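AAR187Cp (Eremothecium gossypii, PDB 3ZIL) probably regulates the establishment of sister-chromatid cohesion as the cohesin factor Wpl1, of which this chain is the C-terminal, helical Wap1 domain. Local coordinates at residues Ser254-Met257 and Ser258-His262; Tyr363-Asn366 and Ile367-Ile371; Ala198-Gly201 and Ser202-Glu205. All coordinates share one frame; numbering follows the deposited sequence.

Contact 1. Residues Ser254-Met257 and Ser258-His262; sequences SLAM and SVQLH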
loop_
_atom_site.group_PDB
_atom_site.type_symbol
_atom_site.label_atom_id
_atom_site.label_comp_id
_atom_site.label_asym_id
_atom_site.label_seq_id
_atom_site.Cartn_x
_atom_site.Cartn_y
_atom_site.Cartn_z
ATOM N N SER A 254 4.552 -3.834 20.424
ATOM C CA SER A 254 4.253 -2.539 19.840
ATOM C C SER A 254 2.780 -2.329 19.639
ATOM O O SER A 254 2.235 -1.278 20.054
ATOM C CB SER A 254 4.995 -2.337 18.518
ATOM O OG SER A 254 6.362 -2.463 18.845
ATOM N N LEU A 255 2.132 -3.301 19.004
ATOM C CA LEU A 255 0.709 -3.179 18.743
ATOM C C LEU A 255 -0.063 -3.162 20.063
ATOM O O LEU A 255 -1.026 -2.323 20.212
ATOM C CB LEU A 255 0.173 -4.319 17.837
ATOM C CG LEU A 255 0.698 -4.221 16.384
ATOM C CD1 LEU A 255 0.440 -5.578 15.664
ATOM C CD2 LEU A 255 0.001 -3.086 15.658
ATOM N N ALA A 256 0.316 -4.052 21.016
ATOM C CA ALA A 256 -0.471 -4.078 22.271
ATOM C C ALA A 256 -0.283 -2.726 23.088
ATOM O O ALA A 256 -1.187 -2.277 23.798
ATOM C CB ALA A 256 -0.178 -5.323 23.088
ATOM N N MET A 257 0.815 -2.016 22.884
ATOM C CA MET A 257 1.016 -0.830 23.686
ATOM C C MET A 257 0.251 0.312 23.066
ATOM O O MET A 257 -0.477 1.029 23.749
ATOM C CB MET A 257 2.491 -0.492 23.825
ATOM C CG MET A 257 3.104 -1.268 24.996
ATOM S SD MET A 257 4.852 -1.470 24.684
ATOM C CE MET A 257 5.491 -1.698 26.354
ATOM N N SER A 258 0.392 0.425 21.758
ATOM C CA SER A 258 -0.501 1.260 21.002
ATOM C C SER A 258 -2.033 1.098 21.306
ATOM O O SER A 258 -2.776 2.089 21.587
ATOM C CB SER A 258 -0.215 1.112 19.545
ATOM O OG SER A 258 -1.138 1.939 18.924
ATOM N N VAL A 259 -2.520 -0.126 21.318
ATOM C CA VAL A 259 -3.932 -0.305 21.676
ATOM C C VAL A 259 -4.177 0.200 23.103
ATOM O O VAL A 259 -5.147 0.948 23.353
ATOM C CB VAL A 259 -4.357 -1.765 21.477
ATOM C CG1 VAL A 259 -5.716 -2.063 22.138
ATOM C CG2 VAL A 259 -4.354 -2.098 19.984
ATOM N N GLN A 260 -3.269 -0.160 24.023
ATOM C CA GLN A 260 -3.357 0.290 25.422
ATOM C C GLN A 260 -3.311 1.811 25.545
ATOM O O GLN A 260 -3.968 2.350 26.412
ATOM C CB GLN A 260 -2.290 -0.306 26.335
ATOM C CG GLN A 260 -2.586 -1.686 26.902
ATOM C CD GLN A 260 -1.309 -2.344 27.414
ATOM O OE1 GLN A 260 -0.641 -3.108 26.684
ATOM N NE2 GLN A 260 -0.924 -2.010 28.657
ATOM N N LEU A 261 -2.549 2.478 24.678
ATOM C CA LEU A 261 -2.437 3.906 24.689
ATOM C C LEU A 261 -3.822 4.506 24.401
ATOM O O LEU A 261 -4.121 5.555 24.893
ATOM C CB LEU A 261 -1.427 4.375 23.610
ATOM C CG LEU A 261 -1.022 5.845 23.641
ATOM C CD1 LEU A 261 -0.731 6.220 25.072
ATOM C CD2 LEU A 261 0.219 6.185 22.802
ATOM N N HIS A 262 -4.653 3.842 23.593
ATOM C CA HIS A 262 -5.880 4.468 23.102
ATOM C C HIS A 262 -7.023 3.715 23.624
ATOM O O HIS A 262 -8.045 3.638 22.990
ATOM C CB HIS A 262 -5.947 4.457 21.588
ATOM C CG HIS A 262 -4.860 5.254 20.940
ATOM N ND1 HIS A 262 -4.930 6.601 20.810
ATOM C CD2 HIS A 262 -3.644 4.861 20.374
ATOM C CE1 HIS A 262 -3.803 7.054 20.199
ATOM N NE2 HIS A 262 -3.028 5.986 19.909
#
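Ser254-Met257 and Ser258-His262 are joined by four successive main-chain bonds, the i to i+4 pattern of an alpha-helix, here the final turns of helix 248-261 in the helical Wap1 domain. Ser258 N donates to Ser254 O at 3.0 Å in a nearly straight bond, with an N-H...O angle of 166°. Val259 N reaches Leu255 O at 2.9 Å in much the same geometry. Gln260 N binds Ala256 O with the donor tilted further from the carbonyl plane. In the last bond Leu261 N lies 2.7 Å from Met257 O, but the N-H...O angle falls to 142°. This bend comes just before His262, the first residue to leave helical torsions; its N bonds to Val259 O, three residues back, and only weakly to Ser258 O.

Side chains of the later turn also rest against carbonyl oxygens of the earlier one. Ser258 CB lies 3.5 Å from Ser254 O. Its OG is turned anti to the backbone nitrogen, and the hydroxyl is hydrogen-bonded to Gln281 OE1 on helix 272-289, which links this turn to the neighbouring helix. Leu261 CB takes the equivalent place beside Met257 O.

Packing is divided between faces of the helix. Leu255 is buried against Leu284 and Leu285 of helix 272-289, while Ala256 and Val259 both meet Phe304, the first residue of helix 304-313. Met257 points away from the following turn and touches Glu300 of helix 299-302. Val259 keeps contact with the earlier turn through one branch: with CG1 anti to the backbone nitrogen (chi1 167°), CG2 stands beside that nitrogen and comes to 3.3 Å from Leu255 O, the same oxygen that accepts from Val259 N.

Contact 2. Residues Tyr363-Asn366 and Ile367-Ile371; sequences YNHN and IHTRI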
loop_
_atom_site.group_PDB
_atom_site.type_symbol
_atom_site.label_atom_id
_atom_site.label_comp_id
_atom_site.label_asym_id
_atom_site.label_seq_id
_atom_site.Cartn_x
_atom_site.Cartn_y
_atom_site.Cartn_z
ATOM N N TYR A 363 -20.822 -11.765 6.904
ATOM C CA TYR A 363 -19.907 -10.809 6.185
ATOM C C TYR A 363 -18.392 -10.985 6.370
ATOM O O TYR A 363 -17.613 -10.394 5.594
ATOM C CB TYR A 363 -20.306 -9.323 6.392
ATOM C CG TYR A 363 -19.981 -8.715 7.746
ATOM C CD1 TYR A 363 -18.723 -8.173 7.998
ATOM C CD2 TYR A 363 -20.928 -8.720 8.782
ATOM C CE1 TYR A 363 -18.426 -7.630 9.238
ATOM C CE2 TYR A 363 -20.651 -8.200 10.021
ATOM C CZ TYR A 363 -19.393 -7.630 10.254
ATOM O OH TYR A 363 -19.061 -7.076 11.470
ATOM N N ASN A 364 -17.962 -11.741 7.383
ATOM C CA ASN A 364 -16.536 -11.989 7.584
ATOM C C ASN A 364 -16.350 -13.429 8.133
ATOM O O ASN A 364 -16.319 -13.664 9.350
ATOM C CB ASN A 364 -15.905 -10.873 8.470
ATOM C CG ASN A 364 -14.378 -10.782 8.315
ATOM O OD1 ASN A 364 -13.716 -11.808 8.266
ATOM N ND2 ASN A 364 -13.815 -9.568 8.310
ATOM N N HIS A 365 -16.283 -14.398 7.216
ATOM C CA HIS A 365 -16.133 -15.791 7.569
ATOM C C HIS A 365 -14.830 -15.996 8.338
ATOM O O HIS A 365 -14.730 -16.844 9.224
ATOM C CB HIS A 365 -16.173 -16.613 6.291
ATOM C CG HIS A 365 -15.897 -18.091 6.479
ATOM N ND1 HIS A 365 -16.834 -18.963 6.964
ATOM C CD2 HIS A 365 -14.768 -18.865 6.164
ATOM C CE1 HIS A 365 -16.320 -20.225 6.961
ATOM N NE2 HIS A 365 -15.057 -20.158 6.482
ATOM N N ASN A 366 -13.818 -15.208 8.028
ATOM C CA ASN A 366 -12.513 -15.297 8.732
ATOM C C ASN A 366 -12.634 -15.001 10.239
ATOM O O ASN A 366 -12.148 -15.758 11.107
ATOM C CB ASN A 366 -11.533 -14.310 8.076
ATOM C CG ASN A 366 -10.191 -14.287 8.745
ATOM O OD1 ASN A 366 -10.022 -13.717 9.824
ATOM N ND2 ASN A 366 -9.193 -14.870 8.075
ATOM N N ILE A 367 -13.235 -13.859 10.568
ATOM C CA ILE A 367 -13.485 -13.556 11.989
ATOM C C ILE A 367 -14.419 -14.620 12.644
ATOM O O ILE A 367 -14.133 -15.074 13.751
ATOM C CB ILE A 367 -14.070 -12.151 12.179
ATOM C CG1 ILE A 367 -13.087 -11.095 11.617
ATOM C CG2 ILE A 367 -14.390 -11.916 13.661
ATOM C CD1 ILE A 367 -13.497 -9.660 11.799
ATOM N N HIS A 368 -15.500 -15.006 11.980
ATOM C CA HIS A 368 -16.467 -15.953 12.565
ATOM C C HIS A 368 -15.737 -17.218 13.000
ATOM O O HIS A 368 -15.977 -17.807 14.066
ATOM C CB HIS A 368 -17.531 -16.296 11.536
ATOM C CG HIS A 368 -18.556 -17.312 12.011
ATOM N ND1 HIS A 368 -19.149 -17.248 13.209
ATOM C CD2 HIS A 368 -19.106 -18.396 11.375
ATOM C CE1 HIS A 368 -20.021 -18.238 13.342
ATOM N NE2 HIS A 368 -19.988 -18.950 12.228
ATOM N N THR A 369 -14.833 -17.607 12.138
ATOM C CA THR A 369 -14.155 -18.886 12.131
ATOM C C THR A 369 -13.128 -18.798 13.310
ATOM O O THR A 369 -12.912 -19.755 14.064
ATOM C CB THR A 369 -13.585 -18.972 10.690
ATOM O OG1 THR A 369 -14.211 -20.011 9.940
ATOM C CG2 THR A 369 -12.072 -18.939 10.579
ATOM N N ARG A 370 -12.562 -17.612 13.517
ATOM C CA ARG A 370 -11.669 -17.397 14.664
ATOM C C ARG A 370 -12.359 -17.338 16.010
ATOM O O ARG A 370 -11.796 -17.725 17.016
ATOM C CB ARG A 370 -10.777 -16.197 14.409
ATOM C CG ARG A 370 -9.699 -16.667 13.453
ATOM C CD ARG A 370 -9.260 -15.596 12.540
ATOM N NE ARG A 370 -8.078 -16.044 11.827
ATOM C CZ ARG A 370 -7.192 -15.219 11.306
ATOM N NH1 ARG A 370 -7.302 -13.874 11.420
ATOM N NH2 ARG A 370 -6.169 -15.729 10.712
ATOM N N ILE A 371 -13.575 -16.835 16.002
ATOM C CA ILE A 371 -14.407 -16.801 17.171
ATOM C C ILE A 371 -14.760 -18.256 17.547
ATOM O O ILE A 371 -14.558 -18.661 18.672
ATOM C CB ILE A 371 -15.695 -15.974 16.948
ATOM C CG1 ILE A 371 -15.392 -14.462 16.767
ATOM C CG2 ILE A 371 -16.598 -16.155 18.161
ATOM C CD1 ILE A 371 -16.541 -13.708 16.114
#
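Arg370 reaches back across Asn366, one helical turn earlier, at a slant and meets it with most of its length. CB lies 3.6 Å from Asn366 O, which also accepts a hydrogen bond from Arg370 N. CG stays beside that oxygen, and CD comes to 3.2 Å from Asn366 O. A first torsion of -77° sets CG beside the backbone nitrogen, and the bend at the second brings the chain past the Asn366 side chain. From here the partner is the amide: NE and CZ pass near OD1, and Asn366 ND2 sits 3.8 Å above the guanidinium plane, over its centre. The two flat groups are steeply inclined, 72° apart. NH1 is 3.2 Å from Asn366 OD1, but the angle is poor for a hydrogen bond; its bond goes to Asn287 OD1, while NH2 forms a salt bridge with Glu291. With an alanine here, Glu291 would probably lose its charged mate and the Asn366 amide be freer to turn.

At the start of the same helix, Asn364 OD1 accepts from Ile367 N at 3.1 Å along a straight N-H (169°), the donor standing above the amide plane. Ile367 CD1 packs 3.5 Å from Asn364 ND2, which donates to the backbone of the bound peptide. Asn364 O takes His368 N. This is a side-chain N-cap, with Asn364 opening helix 365-375.

Contact 3. Residues Ala198-Gly201 and Ser202-Glu205; sequences APSG and SDIE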
loop_
_atom_site.group_PDB
_atom_site.type_symbol
_atom_site.label_atom_id
_atom_site.label_comp_id
_atom_site.label_asym_id
_atom_site.label_seq_id
_atom_site.Cartn_x
_atom_site.Cartn_y
_atom_site.Cartn_z
ATOM N N ALA A 198 -3.286 -16.530 -3.905
ATOM C CA ALA A 198 -2.814 -17.936 -4.000
ATOM C C ALA A 198 -1.345 -17.888 -4.379
ATOM O O ALA A 198 -0.977 -18.242 -5.491
ATOM C CB ALA A 198 -3.628 -18.726 -5.030
ATOM N N PRO A 199 -0.486 -17.417 -3.451
ATOM C CA PRO A 199 0.885 -17.154 -3.822
ATOM C C PRO A 199 1.627 -18.483 -4.079
ATOM O O PRO A 199 1.320 -19.449 -3.387
ATOM C CB PRO A 199 1.454 -16.451 -2.578
ATOM C CG PRO A 199 0.561 -16.892 -1.397
ATOM C CD PRO A 199 -0.796 -17.050 -2.048
ATOM N N SER A 200 2.598 -18.500 -5.006
ATOM C CA SER A 200 3.549 -19.579 -5.114
ATOM C C SER A 200 4.550 -19.532 -3.951
ATOM O O SER A 200 4.555 -18.568 -3.162
ATOM C CB SER A 200 4.347 -19.414 -6.396
ATOM O OG SER A 200 5.025 -18.160 -6.428
ATOM N N GLY A 201 5.416 -20.544 -3.868
ATOM C CA GLY A 201 6.463 -20.560 -2.851
ATOM C C GLY A 201 7.359 -19.376 -3.040
ATOM O O GLY A 201 7.796 -18.750 -2.103
ATOM N N SER A 202 7.623 -19.016 -4.275
ATOM C CA SER A 202 8.413 -17.852 -4.518
ATOM C C SER A 202 7.739 -16.490 -4.061
ATOM O O SER A 202 8.371 -15.581 -3.439
ATOM C CB SER A 202 8.741 -17.804 -6.007
ATOM O OG SER A 202 9.308 -16.560 -6.283
ATOM N N ASP A 203 6.478 -16.341 -4.388
ATOM C CA ASP A 203 5.744 -15.177 -3.849
ATOM C C ASP A 203 5.789 -15.104 -2.325
ATOM O O ASP A 203 5.872 -14.007 -1.745
ATOM C CB ASP A 203 4.277 -15.250 -4.220
ATOM C CG ASP A 203 4.044 -15.327 -5.684
ATOM O OD1 ASP A 203 4.842 -14.815 -6.480
ATOM O OD2 ASP A 203 2.996 -15.890 -6.025
ATOM N N ILE A 204 5.649 -16.278 -1.685
ATOM C CA ILE A 204 5.665 -16.370 -0.233
ATOM C C ILE A 204 7.007 -15.905 0.346
ATOM O O ILE A 204 7.061 -15.148 1.364
ATOM C CB ILE A 204 5.176 -17.759 0.282
ATOM C CG1 ILE A 204 3.659 -17.810 0.249
ATOM C CG2 ILE A 204 5.573 -18.034 1.739
ATOM C CD1 ILE A 204 3.147 -19.236 0.387
ATOM N N GLU A 205 8.098 -16.245 -0.315
ATOM C CA GLU A 205 9.367 -15.775 0.202
ATOM C C GLU A 205 9.446 -14.250 0.054
ATOM O O GLU A 205 9.995 -13.569 0.921
ATOM C CB GLU A 205 10.587 -16.474 -0.429
ATOM C CG GLU A 205 10.635 -17.917 0.040
ATOM C CD GLU A 205 11.866 -18.638 -0.385
ATOM O OE1 GLU A 205 12.743 -17.986 -1.007
ATOM O OE2 GLU A 205 11.918 -19.859 -0.133
#
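Ser200 and Asp203 exchange bonds between side chain and main chain, forming a capping box at the start of helix 201-215. In one direction Ser200 OG, at the N-cap, accepts from Asp203 N at 3.1 Å with an almost linear N-H...O angle of 172°. In the other, Asp203 OD2 accepts from Ser200 N at 2.8 Å, the N-H...O angle being 151° and the donor standing above the carboxylate plane. Each residue thus satisfies the other's backbone amide, and for Asp203 N this replaces the carbonyl partner that a residue in the first turn of a helix lacks.

The torsions fit both halves. Ser200 OG sits between its own backbone nitrogen and carbonyl carbon (chi1 58°), which turns it into the helix end. Asp203 has CG beside its backbone nitrogen, bringing the carboxylate back over the preceding residues. A negative carboxylate at this end would probably be favoured by the helix dipole.

The carbonyls next in line are met by the regular helical pattern. Ser200 O accepts from Ile204 N at 2.9 Å, and Gly201 O from Glu205 N at 3.1 Å, the first two i to i+4 bonds of the helix.

Apolar contact adds to the cap. Pro199, immediately before the N-cap, and Ile204, four residues after it, hold the positions of a hydrophobic staple. Nearby, Ile204 also packs on Thr239 and Leu243 of helix 238-243, and Pro199 on His237, so the turn meets that helix and the loop residue just before it. Pro199 CB lies 3.5 Å from Asp203 CB, while in the staple itself Pro199 CG approaches Ile204 CG1 to 3.6 Å.

Along the chain the order is contact 3 (198-205), contact 1 (254-262), contact 2 (363-371), all within the one Wap1 domain but on three different helices: 201-215, 248-261 and 365-375. None touches another. Centres of contacts 1 and 2 are about 23 Å apart, of 2 and 3 about 24 Å, of 1 and 3 about 31 Å; nearest atoms never approach closer than about 12 Å. Contacts 3 and 2 begin their helices, whereas contact 1 finishes one. Helix 272-289 bridges contacts 1 and 2, giving Gln281 to the former and Asn287 to the latter. These local turns therefore define helix ends at separate points of an extended helical protein.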